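Local coordinates for neuraminidase (Influenza A virus, PDB 4GDI), which belongs to a family of tetrameric beta-propeller enzymes that remove terminal sialic acid from glycoconjugates, although its own putative active site has diverged, at residues 315-320 / 342-347; 28-33 / 85-90. All blocks are in the same frame, centred on the assembly; numbering follows the deposited sequence.

Contact 1: 315-320 / 342-347. With NO3 (nitrate ion), chain B.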
loop_
_atom_site.group_PDB
_atom_site.type_symbol
_atom_site.label_atom_id
_atom_site.label_comp_id
_atom_site.label_asym_id
_atom_site.label_seq_id
_atom_site.Cartn_x
_atom_site.Cartn_y
_atom_site.Cartn_z
ATOM N N ASN A 315 17.994 -10.996 -30.234
ATOM C CA ASN A 315 16.980 -10.456 -31.124
ATOM C C ASN A 315 16.051 -9.417 -30.488
ATOM O O ASN A 315 15.501 -8.582 -31.196
ATOM C CB ASN A 315 16.152 -11.604 -31.703
ATOM C CG ASN A 315 16.970 -12.505 -32.610
ATOM O OD1 ASN A 315 17.645 -12.031 -33.529
ATOM N ND2 ASN A 315 16.937 -13.804 -32.342
ATOM N N LYS A 316 15.873 -9.461 -29.171
ATOM C CA LYS A 316 14.983 -8.502 -28.510
ATOM C C LYS A 316 15.416 -7.092 -28.863
ATOM O O LYS A 316 16.608 -6.804 -28.934
ATOM C CB LYS A 316 14.991 -8.679 -26.988
ATOM C CG LYS A 316 13.660 -9.124 -26.410
ATOM C CD LYS A 316 13.742 -9.322 -24.896
ATOM C CE LYS A 316 12.471 -9.959 -24.337
ATOM N NZ LYS A 316 11.231 -9.449 -25.011
ATOM N N ARG A 317 14.451 -6.210 -29.098
ATOM C CA ARG A 317 14.772 -4.821 -29.398
ATOM C C ARG A 317 15.157 -4.104 -28.107
ATOM O O ARG A 317 14.473 -4.243 -27.081
ATOM C CB ARG A 317 13.594 -4.117 -30.049
ATOM C CG ARG A 317 13.911 -2.719 -30.517
ATOM C CD ARG A 317 12.732 -2.116 -31.263
ATOM N NE ARG A 317 12.916 -0.692 -31.540
ATOM C CZ ARG A 317 13.352 -0.191 -32.691
ATOM N NH1 ARG A 317 13.657 -0.988 -33.710
ATOM N NH2 ARG A 317 13.482 1.120 -32.826
ATOM N N THR A 318 16.261 -3.365 -28.148
ATOM C CA THR A 318 16.764 -2.713 -26.932
ATOM C C THR A 318 16.877 -1.218 -27.165
ATOM O O THR A 318 16.984 -0.781 -28.312
ATOM C CB THR A 318 18.119 -3.313 -26.497
ATOM O OG1 THR A 318 19.024 -3.287 -27.601
ATOM C CG2 THR A 318 17.943 -4.764 -26.046
ATOM N N GLY A 319 16.807 -0.425 -26.092
ATOM C CA GLY A 319 16.973 1.009 -26.217
ATOM C C GLY A 319 18.068 1.593 -25.327
ATOM O O GLY A 319 19.204 1.121 -25.318
ATOM N N ARG A 320 17.705 2.635 -24.584
ATOM C CA ARG A 320 18.620 3.341 -23.677
ATOM C C ARG A 320 19.175 2.401 -22.613
ATOM O O ARG A 320 18.526 1.419 -22.232
ATOM C CB ARG A 320 17.875 4.505 -22.988
ATOM C CG ARG A 320 17.386 5.624 -23.961
ATOM C CD ARG A 320 16.408 6.614 -23.325
ATOM N NE ARG A 320 16.891 7.134 -22.037
ATOM C CZ ARG A 320 16.498 6.691 -20.846
ATOM N NH1 ARG A 320 15.587 5.731 -20.746
ATOM N NH2 ARG A 320 17.009 7.225 -19.739
ATOM N N GLU A 342 16.479 -0.450 -21.429
ATOM C CA GLU A 342 15.149 -0.439 -22.039
ATOM C C GLU A 342 15.013 -1.646 -22.947
ATOM O O GLU A 342 15.864 -1.884 -23.823
ATOM C CB GLU A 342 14.932 0.814 -22.890
ATOM C CG GLU A 342 14.613 2.086 -22.104
ATOM C CD GLU A 342 14.471 3.304 -23.000
ATOM O OE1 GLU A 342 14.947 3.244 -24.157
ATOM O OE2 GLU A 342 13.872 4.318 -22.545
ATOM N N ILE A 343 13.951 -2.407 -22.711
ATOM C CA ILE A 343 13.537 -3.494 -23.585
ATOM C C ILE A 343 12.278 -2.994 -24.295
ATOM O O ILE A 343 11.321 -2.569 -23.643
ATOM C CB ILE A 343 13.201 -4.747 -22.768
ATOM C CG1 ILE A 343 14.429 -5.225 -21.977
ATOM C CG2 ILE A 343 12.657 -5.871 -23.666
ATOM C CD1 ILE A 343 15.614 -5.581 -22.821
ATOM N N GLU A 344 12.271 -3.004 -25.622
ATOM C CA GLU A 344 11.127 -2.448 -26.354
ATOM C C GLU A 344 10.162 -3.540 -26.781
ATOM O O GLU A 344 10.577 -4.573 -27.282
ATOM C CB GLU A 344 11.596 -1.628 -27.558
ATOM C CG GLU A 344 11.733 -0.138 -27.234
ATOM C CD GLU A 344 13.065 0.457 -27.646
ATOM O OE1 GLU A 344 13.617 0.037 -28.683
ATOM O OE2 GLU A 344 13.556 1.359 -26.931
ATOM N N ASP A 345 8.871 -3.304 -26.557
ATOM C CA ASP A 345 7.834 -4.287 -26.858
ATOM C C ASP A 345 6.771 -3.661 -27.768
ATOM O O ASP A 345 6.385 -2.492 -27.592
ATOM C CB ASP A 345 7.184 -4.781 -25.563
ATOM C CG ASP A 345 8.188 -5.422 -24.604
ATOM O OD1 ASP A 345 8.949 -6.311 -25.047
ATOM O OD2 ASP A 345 8.208 -5.033 -23.411
ATOM N N GLN A 346 6.309 -4.431 -28.750
ATOM C CA GLN A 346 5.264 -3.949 -29.652
ATOM C C GLN A 346 3.892 -4.199 -29.033
ATOM O O GLN A 346 3.632 -5.279 -28.508
ATOM C CB GLN A 346 5.359 -4.645 -31.011
ATOM C CG GLN A 346 4.412 -4.068 -32.060
ATOM C CD GLN A 346 4.676 -2.596 -32.337
ATOM O OE1 GLN A 346 5.827 -2.165 -32.410
ATOM N NE2 GLN A 346 3.605 -1.815 -32.481
ATOM N N THR A 347 3.014 -3.204 -29.073
ATOM C CA THR A 347 1.665 -3.408 -28.552
ATOM C C THR A 347 0.645 -3.309 -29.680
ATOM O O THR A 347 0.925 -2.755 -30.736
ATOM C CB THR A 347 1.305 -2.416 -27.415
ATOM O OG1 THR A 347 0.957 -1.139 -27.966
ATOM C CG2 THR A 347 2.491 -2.258 -26.425
HETATM N N NO3 B . 17.971 9.266 -24.896
HETATM O O1 NO3 B . 18.229 9.262 -23.518
HETATM O O2 NO3 B . 17.013 10.150 -25.425
HETATM O O3 NO3 B . 18.664 8.388 -25.737
HETATM O O HOH W 1 9.486 -8.474 -22.616
HETATM O O HOH W 2 11.709 -6.478 -28.337
#

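Contact 2: 28-33 / 85-90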
loop_
_atom_site.group_PDB
_atom_site.type_symbol
_atom_site.label_atom_id
_atom_site.label_comp_id
_atom_site.label_asym_id
_atom_site.label_seq_id
_atom_site.Cartn_x
_atom_site.Cartn_y
_atom_site.Cartn_z
ATOM N N PHE A 28 8.599 -5.958 -17.071
ATOM C CA PHE A 28 7.318 -6.638 -17.092
ATOM C C PHE A 28 7.041 -7.030 -18.553
ATOM O O PHE A 28 7.302 -6.247 -19.468
ATOM C CB PHE A 28 6.236 -5.755 -16.462
ATOM C CG PHE A 28 6.359 -5.658 -14.959
ATOM C CD1 PHE A 28 7.179 -4.702 -14.373
ATOM C CD2 PHE A 28 5.691 -6.552 -14.137
ATOM C CE1 PHE A 28 7.312 -4.627 -12.986
ATOM C CE2 PHE A 28 5.822 -6.488 -12.749
ATOM C CZ PHE A 28 6.632 -5.525 -12.176
ATOM N N PRO A 29 6.568 -8.270 -18.772
ATOM C CA PRO A 29 6.520 -8.883 -20.102
ATOM C C PRO A 29 5.281 -8.478 -20.914
ATOM O O PRO A 29 4.639 -9.348 -21.499
ATOM C CB PRO A 29 6.454 -10.376 -19.768
ATOM C CG PRO A 29 5.648 -10.418 -18.518
ATOM C CD PRO A 29 6.044 -9.183 -17.736
ATOM N N TRP A 30 4.959 -7.188 -20.946
ATOM C CA TRP A 30 3.801 -6.705 -21.698
ATOM C C TRP A 30 3.986 -6.851 -23.213
ATOM O O TRP A 30 5.103 -6.958 -23.717
ATOM C CB TRP A 30 3.508 -5.242 -21.357
ATOM C CG TRP A 30 3.390 -4.964 -19.869
ATOM C CD1 TRP A 30 3.894 -3.888 -19.201
ATOM C CD2 TRP A 30 2.744 -5.780 -18.880
ATOM N NE1 TRP A 30 3.590 -3.971 -17.863
ATOM C CE2 TRP A 30 2.890 -5.123 -17.638
ATOM C CE3 TRP A 30 2.057 -6.994 -18.921
ATOM C CZ2 TRP A 30 2.378 -5.640 -16.454
ATOM C CZ3 TRP A 30 1.540 -7.507 -17.738
ATOM C CH2 TRP A 30 1.706 -6.829 -16.523
ATOM N N GLY A 31 2.870 -6.848 -23.935
ATOM C CA GLY A 31 2.898 -6.944 -25.380
ATOM C C GLY A 31 2.571 -8.349 -25.851
ATOM O O GLY A 31 3.148 -9.316 -25.346
ATOM N N PRO A 32 1.673 -8.469 -26.848
ATOM C CA PRO A 32 1.074 -7.325 -27.557
ATOM C C PRO A 32 -0.010 -6.604 -26.768
ATOM O O PRO A 32 -0.435 -5.519 -27.167
ATOM C CB PRO A 32 0.485 -7.963 -28.819
ATOM C CG PRO A 32 0.177 -9.368 -28.421
ATOM C CD PRO A 32 1.298 -9.755 -27.467
ATOM N N GLU A 33 -0.446 -7.182 -25.656
ATOM C CA GLU A 33 -1.413 -6.505 -24.798
ATOM C C GLU A 33 -0.802 -6.078 -23.449
ATOM O O GLU A 33 0.185 -6.639 -22.991
ATOM C CB GLU A 33 -2.640 -7.395 -24.584
ATOM C CG GLU A 33 -3.459 -7.596 -25.851
ATOM C CD GLU A 33 -4.721 -8.410 -25.627
ATOM O OE1 GLU A 33 -4.712 -9.301 -24.752
ATOM O OE2 GLU A 33 -5.724 -8.157 -26.334
ATOM N N GLY A 85 10.223 -3.449 -8.052
ATOM C CA GLY A 85 9.489 -4.704 -8.146
ATOM C C GLY A 85 8.015 -4.617 -8.523
ATOM O O GLY A 85 7.350 -5.653 -8.685
ATOM N N SER A 86 7.496 -3.399 -8.668
ATOM C CA SER A 86 6.098 -3.200 -9.047
ATOM C C SER A 86 5.962 -2.619 -10.447
ATOM O O SER A 86 6.805 -1.840 -10.902
ATOM C CB SER A 86 5.399 -2.261 -8.055
ATOM O OG SER A 86 5.570 -2.705 -6.720
ATOM N N ALA A 87 4.899 -3.006 -11.127
ATOM C CA ALA A 87 4.464 -2.313 -12.330
ATOM C C ALA A 87 4.009 -0.898 -11.973
ATOM O O ALA A 87 3.502 -0.645 -10.875
ATOM C CB ALA A 87 3.327 -3.073 -12.991
ATOM N N SER A 88 4.194 0.020 -12.912
ATOM C CA SER A 88 3.801 1.410 -12.729
ATOM C C SER A 88 2.300 1.609 -13.000
ATOM O O SER A 88 1.839 1.614 -14.142
ATOM C CB SER A 88 4.655 2.314 -13.619
ATOM O OG SER A 88 6.017 2.353 -13.176
ATOM N N THR A 89 1.545 1.743 -11.923
ATOM C CA THR A 89 0.115 1.982 -12.002
ATOM C C THR A 89 -0.238 3.142 -11.089
ATOM O O THR A 89 0.598 3.614 -10.326
ATOM C CB THR A 89 -0.675 0.780 -11.487
ATOM O OG1 THR A 89 -0.549 0.732 -10.056
ATOM C CG2 THR A 89 -0.161 -0.514 -12.106
ATOM N N LEU A 90 -1.497 3.562 -11.138
ATOM C CA LEU A 90 -1.978 4.670 -10.327
ATOM C C LEU A 90 -1.855 4.411 -8.831
ATOM O O LEU A 90 -1.779 5.349 -8.040
ATOM C CB LEU A 90 -3.440 4.952 -10.661
ATOM C CG LEU A 90 -3.694 5.531 -12.047
ATOM C CD1 LEU A 90 -5.192 5.704 -12.244
ATOM C CD2 LEU A 90 -2.947 6.861 -12.219
#

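Contact 1: 315-320 / 342-347
Glu342 and Arg320 both turn CG anti to their carbonyl carbons (chi1 -78° and -64°); the glutamate then runs on extended, while the arginine folds at chi3 (49°) and brings NH1 back over the carboxylate. The pair illustrates how an ion pair can span two neighbouring strands of a propeller blade: strands 317-324 and 338-346 are antiparallel neighbours in the four-stranded sheet that also takes in the N-terminal strand 20-25. Arg320 NH1 donates to Glu342 OE2 at 2.9 Å. The oxygen lies in the guanidinium plane, whereas NH1 stands well above the plane of the carboxylate. The other oxygen, OE1, accepts the backbone N of Arg320 at 2.9 Å, again from above, and Glu342 N returns a backbone bond to Arg320 O. Both carboxylate oxygens are thus gripped by one residue. At the edge of the same guanidinium, NE binds O1 of a nitrate, probably from the crystallisation liquor, while NH2 reaches Ala44 O.

Gly319 N gives the next backbone bond to Glu342 O, and Glu344 N follows with one to Arg317 O. The bent Glu344 side chain lies against the extended Arg317, whose NE makes a salt bridge to OE1 at 3.0 Å, a poorly aligned, weak hydrogen bond. Glu344 OE2 settles beside Gly319, 3.5 Å from CA, where the missing side chain leaves room for it. Lys316 crosses Ile343 at about a right angle, and its NZ pairs with Glu76 of the second subunit; a water that accepts from NZ also lies within hydrogen-bonding distance of Asp345 OD1. Thr318 and Ile343 form a non-hydrogen-bonded pair, Thr318 CG2 standing 4.1 Å from Ile343 CD1.

Contact 2: 28-33 / 85-90
Phe28 and Ala87 bring two irregular loops together with their CA atoms 7.0 Å apart, and an inverse gamma turn centred on Pro29, with a weak Trp30 N to Phe28 O bond, directs both Phe28 and Trp30 at 85-90. The example shows how a small residue can be received by two large rings. Phe28 brings the far end of its ring up against the Ser86-Ala87 peptide: CZ comes within 3.2 Å of Ala87 N and 3.4 Å of Ser86 C. Ala87 CB stands over the ring face, 4.1 Å from the centroid and only 5° off the normal, a well-centred CH-pi contact. Gly85 O, by contrast, lies near the plane of the ring, at its edge, 3.6 Å from CZ.

The same methyl also meets Trp30, but there at the rim of the indole, with CZ2 at 4.4 Å. It therefore touches one aromatic face and one aromatic edge. Within the turn, Phe28 CB rests 3.4 Å above the indole plane, so the two aromatic residues also brace each other. Both also touch Glu355 of strand 352-362, and Ala87 O is hydrogen-bonded by Thr92 OG1.

A second subunit comes up to this region as well, packing its Tyr80 on Phe28 and its Glu76 on Pro29. Loop 28-33 leads from strand 20-25 of one sheet to strand 39-42 of the next, while 85-90 connects strands 78-83 and 94-98 of that second sheet; the arrangement is an apolar seam between adjacent blades of a beta-propeller, placed beside a subunit interface of the tetramer.

How the contacts relate
The two contacts lie on the same side of the chain's centre, their own centres about 14 Å apart, and they touch directly: Asp345 CB is 3.5 Å from Trp30 O, and Thr347 CB is 3.6 Å from Pro32 O. Strand 352-362 also joins them, since Ile353 and Glu355, which bond through their backbones to Asp345 and Ile343 of contact 1, carry the Trp30 side chain of contact 2. Glu76 of the second subunit reaches both, pairing with Lys316 and packing on Pro29. Contact 1 alone approaches the calcium site: the Arg320 side chain is about 9 Å from that of the ligand Asp245 and about 13 Å from the ion.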